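PHOX (Pseudomonas fluorescens, PDB 4A9V) catalyses the hydrolysis of phosphate monoesters as an alkaline phosphatase of the PhoX family, a beta-propeller enzyme with a complex iron-calcium cofactor. Local coordinates at residues 14-19 with 25-30; 120-125 with 131-136; 164-169 with 243-248. All blocks are in the same frame, centred on the assembly; numbering follows the deposited sequence.

Contact 1: residues 14-19 with 25-30; sequences DSIPAA and SLPKGY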
ATOM      1  N   ASP A  14       5.193  15.997 -22.228  1.00 11.33           N
ATOM      2  CA  ASP A  14       6.234  16.859 -21.678  0.50 11.55           C
ATOM      3  C   ASP A  14       6.102  16.956 -20.168  1.00 11.13           C
ATOM      4  O   ASP A  14       5.008  17.159 -19.641  1.00 12.32           O
ATOM      5  CB  ASP A  14       6.133  18.265 -22.273  0.50 17.79           C
ATOM      6  CG  ASP A  14       6.573  18.320 -23.717  0.50 20.59           C
ATOM      7  OD1 ASP A  14       7.071  17.294 -24.222  0.50 29.78           O
ATOM      8  OD2 ASP A  14       6.624  19.439 -24.269  0.50 39.13           O
ATOM      9  N   SER A  15       7.224  16.840 -19.471  1.00 10.74           N
ATOM     10  CA  SER A  15       7.248  16.942 -18.024  1.00 10.37           C
ATOM     11  C   SER A  15       6.637  18.266 -17.563  1.00 10.48           C
ATOM     12  O   SER A  15       6.995  19.331 -18.071  1.00 11.49           O
ATOM     13  CB  SER A  15       8.695  16.836 -17.551  1.00 10.09           C
ATOM     14  OG  SER A  15       8.752  16.725 -16.144  1.00  9.93           O
ATOM     15  N   ILE A  16       5.688  18.195 -16.632  1.00  9.32           N
ATOM     16  CA  ILE A  16       4.964  19.376 -16.174  1.00  9.17           C
ATOM     17  C   ILE A  16       5.696  20.020 -15.000  1.00  9.33           C
ATOM     18  O   ILE A  16       6.472  19.360 -14.307  1.00 10.00           O
ATOM     19  CB  ILE A  16       3.502  19.057 -15.784  1.00 10.26           C
ATOM     20  CG1 ILE A  16       3.408  18.234 -14.493  1.00 10.18           C
ATOM     21  CG2 ILE A  16       2.802  18.331 -16.925  1.00 12.16           C
ATOM     22  CD1 ILE A  16       1.999  18.188 -13.934  1.00 10.86           C
ATOM     23  N   PRO A  17       5.451  21.314 -14.765  1.00 10.21           N
ATOM     24  CA  PRO A  17       6.097  21.942 -13.618  1.00 10.81           C
ATOM     25  C   PRO A  17       5.534  21.461 -12.284  1.00  9.91           C
ATOM     26  O   PRO A  17       4.365  21.102 -12.187  1.00 10.41           O
ATOM     27  CB  PRO A  17       5.835  23.441 -13.810  1.00 14.34           C
ATOM     28  CG  PRO A  17       4.795  23.557 -14.860  1.00 16.45           C
ATOM     29  CD  PRO A  17       4.713  22.267 -15.613  1.00 11.39           C
ATOM     30  N   ALA A  18       6.361  21.502 -11.248  1.00  9.51           N
ATOM     31  CA  ALA A  18       5.870  21.352  -9.888  1.00  9.55           C
ATOM     32  C   ALA A  18       4.818  22.419  -9.615  1.00  9.82           C
ATOM     33  O   ALA A  18       4.867  23.503 -10.203  1.00 11.08           O
ATOM     34  CB  ALA A  18       7.020  21.473  -8.904  1.00 10.51           C
ATOM     35  N   ALA A  19       3.903  22.139  -8.697  1.00 10.18           N
ATOM     36  CA  ALA A  19       2.814  23.064  -8.414  1.00 10.38           C
ATOM     37  C   ALA A  19       2.416  23.004  -6.950  1.00 10.89           C
ATOM     38  O   ALA A  19       2.683  22.017  -6.259  1.00 10.48           O
ATOM     39  CB  ALA A  19       1.622  22.761  -9.307  1.00 11.82           C
ATOM     40  N   SER A  25      -3.059  19.139 -11.493  1.00  9.48           N
ATOM     41  CA  SER A  25      -2.375  19.653 -12.669  1.00  9.91           C
ATOM     42  C   SER A  25      -1.894  18.485 -13.516  1.00  8.99           C
ATOM     43  O   SER A  25      -1.349  17.518 -12.977  1.00  9.06           O
ATOM     44  CB  SER A  25      -1.174  20.504 -12.234  1.00 15.21           C
ATOM     45  OG  SER A  25      -1.581  21.552 -11.370  1.00 17.06           O
ATOM     46  N   LEU A  26      -2.039  18.613 -14.835  1.00  9.22           N
ATOM     47  CA  LEU A  26      -1.725  17.542 -15.781  1.00  9.64           C
ATOM     48  C   LEU A  26      -1.020  18.145 -16.994  1.00  9.63           C
ATOM     49  O   LEU A  26      -1.015  19.361 -17.160  1.00 11.25           O
ATOM     50  CB  LEU A  26      -3.011  16.846 -16.222  1.00  9.86           C
ATOM     51  CG  LEU A  26      -3.653  15.950 -15.169  1.00 10.40           C
ATOM     52  CD1 LEU A  26      -5.119  15.722 -15.500  1.00 11.25           C
ATOM     53  CD2 LEU A  26      -2.918  14.625 -15.053  1.00 12.38           C
ATOM     54  N   PRO A  27      -0.535  17.302 -17.914  1.00  9.61           N
ATOM     55  CA  PRO A  27       0.019  17.850 -19.145  1.00 10.22           C
ATOM     56  C   PRO A  27      -1.079  18.340 -20.072  1.00 10.94           C
ATOM     57  O   PRO A  27      -2.251  18.000 -19.903  1.00 11.47           O
ATOM     58  CB  PRO A  27       0.785  16.659 -19.762  1.00 10.72           C
ATOM     59  CG  PRO A  27       0.844  15.613 -18.687  1.00  9.92           C
ATOM     60  CD  PRO A  27      -0.390  15.840 -17.864  1.00 10.19           C
ATOM     61  N   LYS A  28      -0.683  19.085 -21.090  1.00 11.99           N
ATOM     62  CA  LYS A  28      -1.622  19.542 -22.101  0.50 12.94           C
ATOM     63  C   LYS A  28      -2.331  18.349 -22.732  1.00 12.09           C
ATOM     64  O   LYS A  28      -1.716  17.320 -23.002  1.00 13.89           O
ATOM     65  CB  LYS A  28      -0.894  20.353 -23.175  0.50 19.34           C
ATOM     66  CG  LYS A  28      -0.699  21.821 -22.822  0.50 35.81           C
ATOM     67  CD  LYS A  28       0.620  22.063 -22.101  0.50 52.87           C
ATOM     68  CE  LYS A  28       1.673  22.651 -23.029  0.50 62.33           C
ATOM     69  NZ  LYS A  28       2.636  21.624 -23.517  0.50 53.19           N
ATOM     70  N   GLY A  29      -3.635  18.484 -22.942  1.00 12.75           N
ATOM     71  CA  GLY A  29      -4.412  17.452 -23.612  1.00 12.89           C
ATOM     72  C   GLY A  29      -4.963  16.386 -22.686  1.00 11.12           C
ATOM     73  O   GLY A  29      -5.594  15.439 -23.142  1.00 13.68           O
ATOM     74  N   TYR A  30      -4.765  16.565 -21.382  1.00 10.58           N
ATOM     75  CA  TYR A  30      -5.260  15.629 -20.369  1.00 10.30           C
ATOM     76  C   TYR A  30      -6.347  16.276 -19.521  1.00 10.93           C
ATOM     77  O   TYR A  30      -6.343  17.488 -19.305  1.00 13.70           O
ATOM     78  CB  TYR A  30      -4.112  15.163 -19.461  1.00 10.02           C
ATOM     79  CG  TYR A  30      -3.259  14.089 -20.099  1.00  9.94           C
ATOM     80  CD1 TYR A  30      -2.202  14.409 -20.940  1.00 10.05           C
ATOM     81  CD2 TYR A  30      -3.539  12.751 -19.887  1.00  9.84           C
ATOM     82  CE1 TYR A  30      -1.448  13.417 -21.547  1.00 10.50           C
ATOM     83  CE2 TYR A  30      -2.771  11.758 -20.455  1.00 10.42           C
ATOM     84  CZ  TYR A  30      -1.717  12.092 -21.271  1.00 10.13           C
ATOM     85  OH  TYR A  30      -0.992  11.081 -21.850  1.00 11.52           O
TER

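Contact 2: residues 120-125 with 131-136; sequences SVIEVQ and WQFVQG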
ATOM      1  N   SER A 120     -13.490  -0.780  -0.130  1.00  6.27           N
ATOM      2  CA  SER A 120     -14.730  -0.496  -0.848  1.00  6.36           C
ATOM      3  C   SER A 120     -14.659  -1.174  -2.212  1.00  6.69           C
ATOM      4  O   SER A 120     -13.757  -0.891  -2.996  1.00  7.27           O
ATOM      5  CB  SER A 120     -14.877   1.011  -1.050  1.00  7.13           C
ATOM      6  OG  SER A 120     -14.937   1.700   0.174  1.00  7.44           O
ATOM      7  N   VAL A 121     -15.576  -2.104  -2.468  1.00  6.96           N
ATOM      8  CA  VAL A 121     -15.727  -2.697  -3.792  1.00  7.50           C
ATOM      9  C   VAL A 121     -16.849  -1.968  -4.516  1.00  6.93           C
ATOM     10  O   VAL A 121     -17.928  -1.777  -3.950  1.00  7.61           O
ATOM     11  CB  VAL A 121     -16.072  -4.199  -3.712  1.00  7.78           C
ATOM     12  CG1 VAL A 121     -16.183  -4.800  -5.107  1.00  8.27           C
ATOM     13  CG2 VAL A 121     -15.040  -4.947  -2.886  1.00  9.53           C
ATOM     14  N   ILE A 122     -16.549  -1.481  -5.718  1.00  6.73           N
ATOM     15  CA  ILE A 122     -17.520  -0.738  -6.509  1.00  7.41           C
ATOM     16  C   ILE A 122     -17.566  -1.244  -7.940  1.00  7.04           C
ATOM     17  O   ILE A 122     -16.565  -1.714  -8.476  1.00  8.25           O
ATOM     18  CB  ILE A 122     -17.231   0.777  -6.506  1.00  7.33           C
ATOM     19  CG1 ILE A 122     -15.907   1.104  -7.208  1.00  8.28           C
ATOM     20  CG2 ILE A 122     -17.263   1.323  -5.084  1.00  8.44           C
ATOM     21  CD1 ILE A 122     -15.662   2.593  -7.359  1.00 10.23           C
ATOM     22  N   GLU A 123     -18.733  -1.128  -8.566  1.00  6.95           N
ATOM     23  CA  GLU A 123     -18.854  -1.293 -10.001  1.00  7.48           C
ATOM     24  C   GLU A 123     -18.672   0.041 -10.701  1.00  7.64           C
ATOM     25  O   GLU A 123     -19.211   1.064 -10.265  1.00  8.10           O
ATOM     26  CB  GLU A 123     -20.214  -1.893 -10.362  1.00  8.57           C
ATOM     27  CG  GLU A 123     -20.372  -2.068 -11.866  1.00  9.41           C
ATOM     28  CD  GLU A 123     -21.678  -2.693 -12.303  1.00 11.14           C
ATOM     29  OE1 GLU A 123     -22.288  -3.441 -11.516  1.00 12.85           O
ATOM     30  OE2 GLU A 123     -21.992  -2.564 -13.503  1.00 15.01           O
ATOM     31  N   VAL A 124     -17.949   0.006 -11.818  1.00  7.09           N
ATOM     32  CA  VAL A 124     -17.894   1.127 -12.738  1.00  7.74           C
ATOM     33  C   VAL A 124     -18.362   0.673 -14.116  1.00  8.02           C
ATOM     34  O   VAL A 124     -18.211  -0.493 -14.493  1.00  8.29           O
ATOM     35  CB  VAL A 124     -16.476   1.741 -12.806  1.00  8.35           C
ATOM     36  CG1 VAL A 124     -16.123   2.359 -11.466  1.00  9.18           C
ATOM     37  CG2 VAL A 124     -15.435   0.709 -13.202  1.00  8.71           C
ATOM     38  N   GLN A 125     -18.966   1.592 -14.853  1.00  8.17           N
ATOM     39  CA  GLN A 125     -19.478   1.307 -16.183  1.00  8.90           C
ATOM     40  C   GLN A 125     -19.056   2.437 -17.100  1.00  9.37           C
ATOM     41  O   GLN A 125     -19.037   3.603 -16.703  1.00 10.35           O
ATOM     42  CB  GLN A 125     -21.006   1.210 -16.167  1.00 12.08           C
ATOM     43  CG  GLN A 125     -21.557  -0.159 -15.801  1.00 18.81           C
ATOM     44  CD  GLN A 125     -23.076  -0.200 -15.807  1.00 24.23           C
ATOM     45  OE1 GLN A 125     -23.729   0.718 -16.310  1.00 22.99           O
ATOM     46  NE2 GLN A 125     -23.645  -1.197 -15.133  1.00 19.27           N
ATOM     47  N   TRP A 131     -15.683   6.235 -17.766  1.00 10.28           N
ATOM     48  CA  TRP A 131     -16.030   5.337 -16.675  1.00  9.60           C
ATOM     49  C   TRP A 131     -16.666   6.104 -15.543  1.00  9.44           C
ATOM     50  O   TRP A 131     -16.143   7.139 -15.120  1.00 12.13           O
ATOM     51  CB  TRP A 131     -14.765   4.643 -16.183  1.00  8.80           C
ATOM     52  CG  TRP A 131     -14.208   3.669 -17.176  1.00  9.32           C
ATOM     53  CD1 TRP A 131     -13.211   3.884 -18.116  1.00 10.39           C
ATOM     54  CD2 TRP A 131     -14.666   2.301 -17.391  1.00  8.93           C
ATOM     55  NE1 TRP A 131     -13.021   2.761 -18.883  1.00 10.10           N
ATOM     56  CE2 TRP A 131     -13.867   1.771 -18.486  1.00  9.08           C
ATOM     57  CE3 TRP A 131     -15.639   1.495 -16.809  1.00  8.95           C
ATOM     58  CZ2 TRP A 131     -14.014   0.469 -18.929  1.00 10.08           C
ATOM     59  CZ3 TRP A 131     -15.780   0.188 -17.264  1.00 10.41           C
ATOM     60  CH2 TRP A 131     -14.993  -0.307 -18.309  1.00 10.81           C
ATOM     61  N   GLN A 132     -17.750   5.563 -14.992  1.00  8.97           N
ATOM     62  CA  GLN A 132     -18.447   6.176 -13.870  1.00  8.83           C
ATOM     63  C   GLN A 132     -18.884   5.116 -12.865  1.00  8.41           C
ATOM     64  O   GLN A 132     -19.218   3.986 -13.225  1.00  9.06           O
ATOM     65  CB  GLN A 132     -19.670   6.966 -14.355  1.00 10.98           C
ATOM     66  CG  GLN A 132     -19.364   8.061 -15.366  1.00 19.63           C
ATOM     67  CD  GLN A 132     -20.619   8.740 -15.882  1.00 73.99           C
ATOM     68  OE1 GLN A 132     -21.421   8.117 -16.578  1.00 87.27           O
ATOM     69  NE2 GLN A 132     -20.898   9.929 -15.364  1.00 57.79           N
ATOM     70  N   PHE A 133     -18.953   5.528 -11.610  1.00  8.71           N
ATOM     71  CA  PHE A 133     -19.463   4.702 -10.537  1.00  8.25           C
ATOM     72  C   PHE A 133     -20.932   4.353 -10.765  1.00  8.79           C
ATOM     73  O   PHE A 133     -21.731   5.218 -11.126  1.00 10.57           O
ATOM     74  CB  PHE A 133     -19.281   5.459  -9.218  1.00  8.76           C
ATOM     75  CG  PHE A 133     -19.949   4.816  -8.043  1.00  8.19           C
ATOM     76  CD1 PHE A 133     -19.674   3.504  -7.696  1.00  8.27           C
ATOM     77  CD2 PHE A 133     -20.855   5.526  -7.272  1.00  9.03           C
ATOM     78  CE1 PHE A 133     -20.284   2.916  -6.600  1.00  9.57           C
ATOM     79  CE2 PHE A 133     -21.464   4.944  -6.172  1.00  9.85           C
ATOM     80  CZ  PHE A 133     -21.204   3.626  -5.859  1.00  9.30           C
ATOM     81  N   VAL A 134     -21.278   3.100 -10.487  1.00  8.61           N
ATOM     82  CA  VAL A 134     -22.659   2.620 -10.533  1.00  9.07           C
ATOM     83  C   VAL A 134     -23.176   2.376  -9.115  1.00  8.52           C
ATOM     84  O   VAL A 134     -22.967   1.309  -8.524  1.00  9.39           O
ATOM     85  CB  VAL A 134     -22.765   1.311 -11.346  1.00  9.74           C
ATOM     86  CG1 VAL A 134     -24.208   0.845 -11.433  1.00 11.28           C
ATOM     87  CG2 VAL A 134     -22.192   1.508 -12.735  1.00 10.96           C
ATOM     88  N   GLN A 135     -23.856   3.373  -8.558  1.00  8.95           N
ATOM     89  CA  GLN A 135     -24.504   3.206  -7.267  1.00  8.89           C
ATOM     90  C   GLN A 135     -25.602   2.153  -7.394  1.00  9.47           C
ATOM     91  O   GLN A 135     -26.256   2.061  -8.432  1.00 11.01           O
ATOM     92  CB  GLN A 135     -25.084   4.536  -6.782  1.00  9.25           C
ATOM     93  CG  GLN A 135     -25.525   4.500  -5.333  1.00  8.97           C
ATOM     94  CD  GLN A 135     -26.010   5.840  -4.811  1.00  9.92           C
ATOM     95  OE1 GLN A 135     -25.675   6.897  -5.348  1.00 11.47           O
ATOM     96  NE2 GLN A 135     -26.790   5.798  -3.747  1.00 10.68           N
ATOM     97  N   GLY A 136     -25.754   1.312  -6.376  1.00  9.58           N
ATOM     98  CA  GLY A 136     -26.810   0.305  -6.383  1.00  9.94           C
ATOM     99  C   GLY A 136     -26.459  -1.004  -7.077  1.00 10.41           C
ATOM    100  O   GLY A 136     -27.283  -1.912  -7.121  1.00 11.43           O
TER

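Contact 3: residues 164-169 with 243-248; sequences SADKHG and LNRHGW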
ATOM      1  N   SER A 164     -10.631 -13.900  24.017  1.00 12.29           N
ATOM      2  CA  SER A 164     -11.847 -14.212  24.755  0.50 12.66           C
ATOM      3  C   SER A 164     -13.063 -14.242  23.838  1.00 12.01           C
ATOM      4  O   SER A 164     -13.955 -15.075  23.999  1.00 15.16           O
ATOM      5  CB  SER A 164     -12.075 -13.201  25.874  0.50 14.34           C
ATOM      6  OG  SER A 164     -12.117 -11.880  25.370  0.50 17.73           O
ATOM      7  N   ALA A 165     -13.087 -13.358  22.850  1.00 11.97           N
ATOM      8  CA  ALA A 165     -14.207 -13.300  21.920  1.00 12.49           C
ATOM      9  C   ALA A 165     -14.136 -14.404  20.862  1.00 13.44           C
ATOM     10  O   ALA A 165     -15.152 -14.751  20.254  1.00 18.68           O
ATOM     11  CB  ALA A 165     -14.270 -11.935  21.257  1.00 13.75           C
ATOM     12  N   ASP A 166     -12.926 -14.857  20.547  1.00 12.59           N
ATOM     13  CA  ASP A 166     -12.741 -15.902  19.545  1.00 12.82           C
ATOM     14  C   ASP A 166     -11.854 -17.017  20.069  1.00 12.67           C
ATOM     15  O   ASP A 166     -10.639 -17.005  19.881  1.00 13.46           O
ATOM     16  CB  ASP A 166     -12.132 -15.355  18.258  1.00 12.89           C
ATOM     17  CG  ASP A 166     -11.988 -16.429  17.204  1.00 13.71           C
ATOM     18  OD1 ASP A 166     -12.832 -17.353  17.209  1.00 22.38           O
ATOM     19  OD2 ASP A 166     -10.980 -16.445  16.466  1.00 13.57           O
ATOM     20  N   LYS A 167     -12.475 -17.992  20.713  1.00 14.11           N
ATOM     21  CA  LYS A 167     -11.727 -18.994  21.443  1.00 15.86           C
ATOM     22  C   LYS A 167     -11.017 -19.995  20.528  1.00 14.69           C
ATOM     23  O   LYS A 167     -10.107 -20.691  20.969  1.00 18.42           O
ATOM     24  CB  LYS A 167     -12.647 -19.716  22.430  1.00 24.51           C
ATOM     25  CG  LYS A 167     -13.174 -18.803  23.533  1.00 34.70           C
ATOM     26  CD  LYS A 167     -14.029 -19.557  24.538  1.00 72.95           C
ATOM     27  CE  LYS A 167     -14.947 -18.634  25.332  1.00 91.36           C
ATOM     28  NZ  LYS A 167     -14.335 -17.305  25.629  1.00 96.02           N
ATOM     29  N   HIS A 168     -11.356 -20.005  19.242  1.00 14.56           N
ATOM     30  CA  HIS A 168     -10.799 -21.003  18.334  1.00 13.62           C
ATOM     31  C   HIS A 168      -9.781 -20.462  17.365  1.00 13.75           C
ATOM     32  O   HIS A 168      -9.124 -21.234  16.674  1.00 14.29           O
ATOM     33  CB  HIS A 168     -11.909 -21.713  17.576  1.00 16.40           C
ATOM     34  CG  HIS A 168     -12.886 -22.435  18.470  1.00 30.18           C
ATOM     35  ND1 HIS A 168     -12.494 -23.366  19.361  1.00 28.72           N
ATOM     36  CD2 HIS A 168     -14.234 -22.197  18.720  1.00 30.57           C
ATOM     37  CE1 HIS A 168     -13.544 -23.733  20.115  1.00 30.19           C
ATOM     38  NE2 HIS A 168     -14.607 -23.013  19.726  1.00 48.46           N
ATOM     39  N   GLY A 169      -9.573 -19.147  17.354  1.00 11.48           N
ATOM     40  CA  GLY A 169      -8.468 -18.561  16.595  1.00 12.26           C
ATOM     41  C   GLY A 169      -8.611 -18.605  15.080  1.00 10.28           C
ATOM     42  O   GLY A 169      -7.612 -18.516  14.369  1.00 12.61           O
ATOM     43  N   LEU A 243      -3.709  -8.159  18.932  1.00  8.14           N
ATOM     44  CA  LEU A 243      -2.603  -7.605  18.144  1.00  8.45           C
ATOM     45  C   LEU A 243      -2.101  -8.595  17.090  1.00  7.74           C
ATOM     46  O   LEU A 243      -1.538  -8.192  16.072  1.00  8.03           O
ATOM     47  CB  LEU A 243      -1.459  -7.205  19.081  1.00  8.86           C
ATOM     48  CG  LEU A 243      -0.443  -6.220  18.494  1.00  8.51           C
ATOM     49  CD1 LEU A 243      -1.044  -4.829  18.379  1.00 10.24           C
ATOM     50  CD2 LEU A 243       0.836  -6.188  19.313  1.00 10.17           C
ATOM     51  N   ASN A 244      -2.230  -9.890  17.368  1.00  7.85           N
ATOM     52  CA  ASN A 244      -1.709 -10.917  16.474  1.00  7.52           C
ATOM     53  C   ASN A 244      -2.629 -11.218  15.301  1.00  7.81           C
ATOM     54  O   ASN A 244      -2.214 -11.858  14.335  1.00  8.25           O
ATOM     55  CB  ASN A 244      -1.438 -12.204  17.243  1.00  8.08           C
ATOM     56  CG  ASN A 244      -0.396 -12.027  18.312  1.00  9.67           C
ATOM     57  OD1 ASN A 244       0.509 -11.210  18.175  1.00 12.14           O
ATOM     58  ND2 ASN A 244      -0.530 -12.775  19.397  1.00 10.64           N
ATOM     59  N   ARG A 245      -3.871 -10.750  15.384  1.00  7.23           N
ATOM     60  CA  ARG A 245      -4.909 -11.089  14.418  1.00  7.55           C
ATOM     61  C   ARG A 245      -5.049 -10.010  13.334  1.00  6.88           C
ATOM     62  O   ARG A 245      -5.952 -10.076  12.496  1.00  7.60           O
ATOM     63  CB  ARG A 245      -6.224 -11.343  15.154  1.00  7.65           C
ATOM     64  CG  ARG A 245      -6.176 -12.640  15.965  1.00  8.83           C
ATOM     65  CD  ARG A 245      -6.907 -12.569  17.291  1.00  8.34           C
ATOM     66  NE  ARG A 245      -8.318 -12.219  17.152  1.00  8.46           N
ATOM     67  CZ  ARG A 245      -9.272 -13.079  16.820  1.00  8.71           C
ATOM     68  NH1 ARG A 245      -8.983 -14.355  16.615  1.00  9.09           N
ATOM     69  NH2 ARG A 245     -10.521 -12.658  16.692  1.00  9.67           N
ATOM     70  N   HIS A 246      -4.062  -9.118  13.287  1.00  7.10           N
ATOM     71  CA  HIS A 246      -3.946  -8.058  12.295  1.00  6.71           C
ATOM     72  C   HIS A 246      -2.494  -7.920  11.912  1.00  6.81           C
ATOM     73  O   HIS A 246      -1.602  -8.436  12.599  1.00  7.27           O
ATOM     74  CB  HIS A 246      -4.498  -6.746  12.856  1.00  7.57           C
ATOM     75  CG  HIS A 246      -5.917  -6.857  13.327  1.00  7.17           C
ATOM     76  ND1 HIS A 246      -6.967  -6.817  12.472  1.00  7.62           N
ATOM     77  CD2 HIS A 246      -6.428  -7.212  14.568  1.00  7.78           C
ATOM     78  CE1 HIS A 246      -8.094  -7.097  13.156  1.00  7.53           C
ATOM     79  NE2 HIS A 246      -7.763  -7.352  14.432  1.00  7.63           N
ATOM     80  N   GLY A 247      -2.248  -7.271  10.775  1.00  6.45           N
ATOM     81  CA  GLY A 247      -0.927  -7.257  10.154  1.00  6.80           C
ATOM     82  C   GLY A 247      -0.741  -8.338   9.096  1.00  6.32           C
ATOM     83  O   GLY A 247       0.382  -8.790   8.859  1.00  6.61           O
ATOM     84  N   TRP A 248      -1.830  -8.697   8.418  1.00  6.54           N
ATOM     85  CA  TRP A 248      -1.826  -9.772   7.426  1.00  6.42           C
ATOM     86  C   TRP A 248      -2.254  -9.264   6.075  1.00  6.01           C
ATOM     87  O   TRP A 248      -2.817  -8.168   5.943  1.00  7.16           O
ATOM     88  CB  TRP A 248      -2.775 -10.882   7.875  1.00  6.63           C
ATOM     89  CG  TRP A 248      -2.474 -11.418   9.253  1.00  7.05           C
ATOM     90  CD1 TRP A 248      -3.122 -11.106  10.441  1.00  7.28           C
ATOM     91  CD2 TRP A 248      -1.439 -12.386   9.621  1.00  7.22           C
ATOM     92  NE1 TRP A 248      -2.569 -11.795  11.495  1.00  7.14           N
ATOM     93  CE2 TRP A 248      -1.568 -12.601  11.053  1.00  6.97           C
ATOM     94  CE3 TRP A 248      -0.469 -13.089   8.920  1.00  7.30           C
ATOM     95  CZ2 TRP A 248      -0.790 -13.526  11.722  1.00  7.86           C
ATOM     96  CZ3 TRP A 248       0.342 -13.985   9.614  1.00  7.39           C
ATOM     97  CH2 TRP A 248       0.171 -14.212  10.982  1.00  7.34           C
TER

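Contact 1: residues 14-19 with 25-30
The carbonyl oxygen of I16, the residue whose side chain packs on S25, L26 and P27, is gripped by two side chains: R523 gives it a hydrogen bond through NH1, and Q472 adds a weak one through NE2. With its backbone held in this way, I16 sends its side chain across to 25-30, and the meeting of the two segments is one of shape, since no hydrogen bond joins them directly. Over the touching parts, 14-19 and 25-27, the end-to-end directions are 169° apart, nearly antiparallel but without ladder pairing; I16 CA and P27 CA lie 6.0 Å from each other. The two branches of the isoleucine divide the work. CG2, anti to the carbonyl carbon, lies against the proline, 3.6 Å from P27 CA and 3.8 Å from P27 CG. CG1 takes the position between the backbone N and the carbonyl carbon (chi1 71°), and the extended chain beyond it carries CD1 to within 3.5 Å of S25 O, an apolar methyl beside a carbonyl oxygen.

This pair of loop segments leads into strand 30-37, which is the outermost strand of a sheet whose next member is 572-578, near the other end of the chain. This pairing of strands from both ends is consistent with the "Velcro" closure of beta-propellers. Both segments also make backbone hydrogen bonds to strand 521-526 of another sheet, I16 with R523 and S25 with V526, while P27 rests on F524.

At the far end of the contact the methyl of A19 approaches S25 OG at 4.0 Å. P27 to Y30 form a type II beta turn, with Y30 N bonded to P27 O at 3.3 Å; G29 occupies its positive-phi position (88°), and strand 30-37 begins from there.

Contact 2: residues 120-125 with 131-136
Antiparallel backbone pairing of Q125 with Q132, and packing of side chains around it, join 120-125 to 131-136 within the hairpin of strands 118-127 and 130-144, the third and the outermost strands of a four-stranded antiparallel sheet. Q125 and Q132 form a hydrogen-bonded pair: Q125 N to Q132 O and Q132 N to Q125 O both measure 2.9 Å. The neighbouring V124 and F133 are a non-hydrogen-bonded pair, across which V124 CA makes a CA-H...O contact of 3.2 Å with Q132 O. A third bond, from V134 N to E123 O, is the straightest at 164°. Strand 130-144 is broken by a bulge or short loop, and the side chain of N140 bonds to E123 N and V134 O.

I122 and F133 cross at about a right angle, F133 CE1 lying 3.7 Å from I122 CB. The phenylalanine ring gets there because CG is anti to the backbone N (chi1 171°), and its other neighbour on the opposite strand is E123 O. The side chains of V124 and W131 also cross at about a right angle, with V124 CG2 3.7 Å from W131 CE3.

Elsewhere the CG2 methyl of V134 sits against the middle of the extended Q125 chain, which it meets at a slant, 3.5 Å from Q125 CG. That glutamine turns its amide back along its own strand: NE2 donates to E123 OE2 at 2.7 Å, arriving from above the carboxylate plane. The same oxygen forms a salt bridge with R82, and OE1 accepts from S137 OG, so the buried carboxylate is held at both oxygens.

Meander order, with 68-76 and its cofactor-pocket residue D69 at one edge of the sheet and this hairpin at the other, is that of a beta-propeller blade.

Contact 3: residues 164-169 with 243-248
D166 and R245 meet in a buried salt bridge, the one charged interaction between the segments. R245 NH1 donates to D166 OD2 at 2.9 Å and 161°, and the oxygen lies near the guanidinium plane, at its edge. OD2 receives the bond on its anti lone pair, and the two planes are turned 49° apart, so the ions are joined by one bond and not by a flat two-pronged pairing. With CG anti to the backbone N (chi1 -178°), the carboxylate points from the type I beta turn D166-G169 to R245 NH1.

Among further polar bonds, NH1 also donates to M161 O and NH2 to K171 O, while NE forms a second salt bridge with E242. D166 OD2 takes another bond from K171 N. Within 243-248, W248 NE1 bonds to N244 O at 2.9 Å.

Van der Waals contact is slight: D166 CB sits 3.5 Å from R245 NH2, and G169 CA lies at the guanidinium edge. R245 CA lies at the edge of the W248 ring, in its plane.

A leucine in place of R245 would probably leave D166 and E242 without this counter-charge and the carbonyls of M161 and K171 without these donors.

With the carboxylates of D166 at NH1 and E242 at NE, the guanidinium would probably favour the ionised form of the buried D166, tying two sequence-distant loops by electrostatics more than by apolar packing.

The contacts follow one another along the chain, each closing before the next opens, and they belong to different parts of the propeller. Contact 1 precedes strand 30-37 of the sheet shared with 572-578; contact 2 lies within the sheet of 68-76 to 130-144; contact 3 joins loops that lead into strands 171-173 and 249-252 of the six-stranded mixed sheet. The centres of contact 1 and contact 2 are about 28 Å apart. Those of contact 2 and contact 3 are about 33 Å apart. Contact 1 and contact 3, on opposite sides of the chain's centre, have centres about 47 Å apart. All three lie away from the annotated iron-calcium cofactor site: a loop packed beside the closing blade, a hairpin within a blade and a tie between two loops.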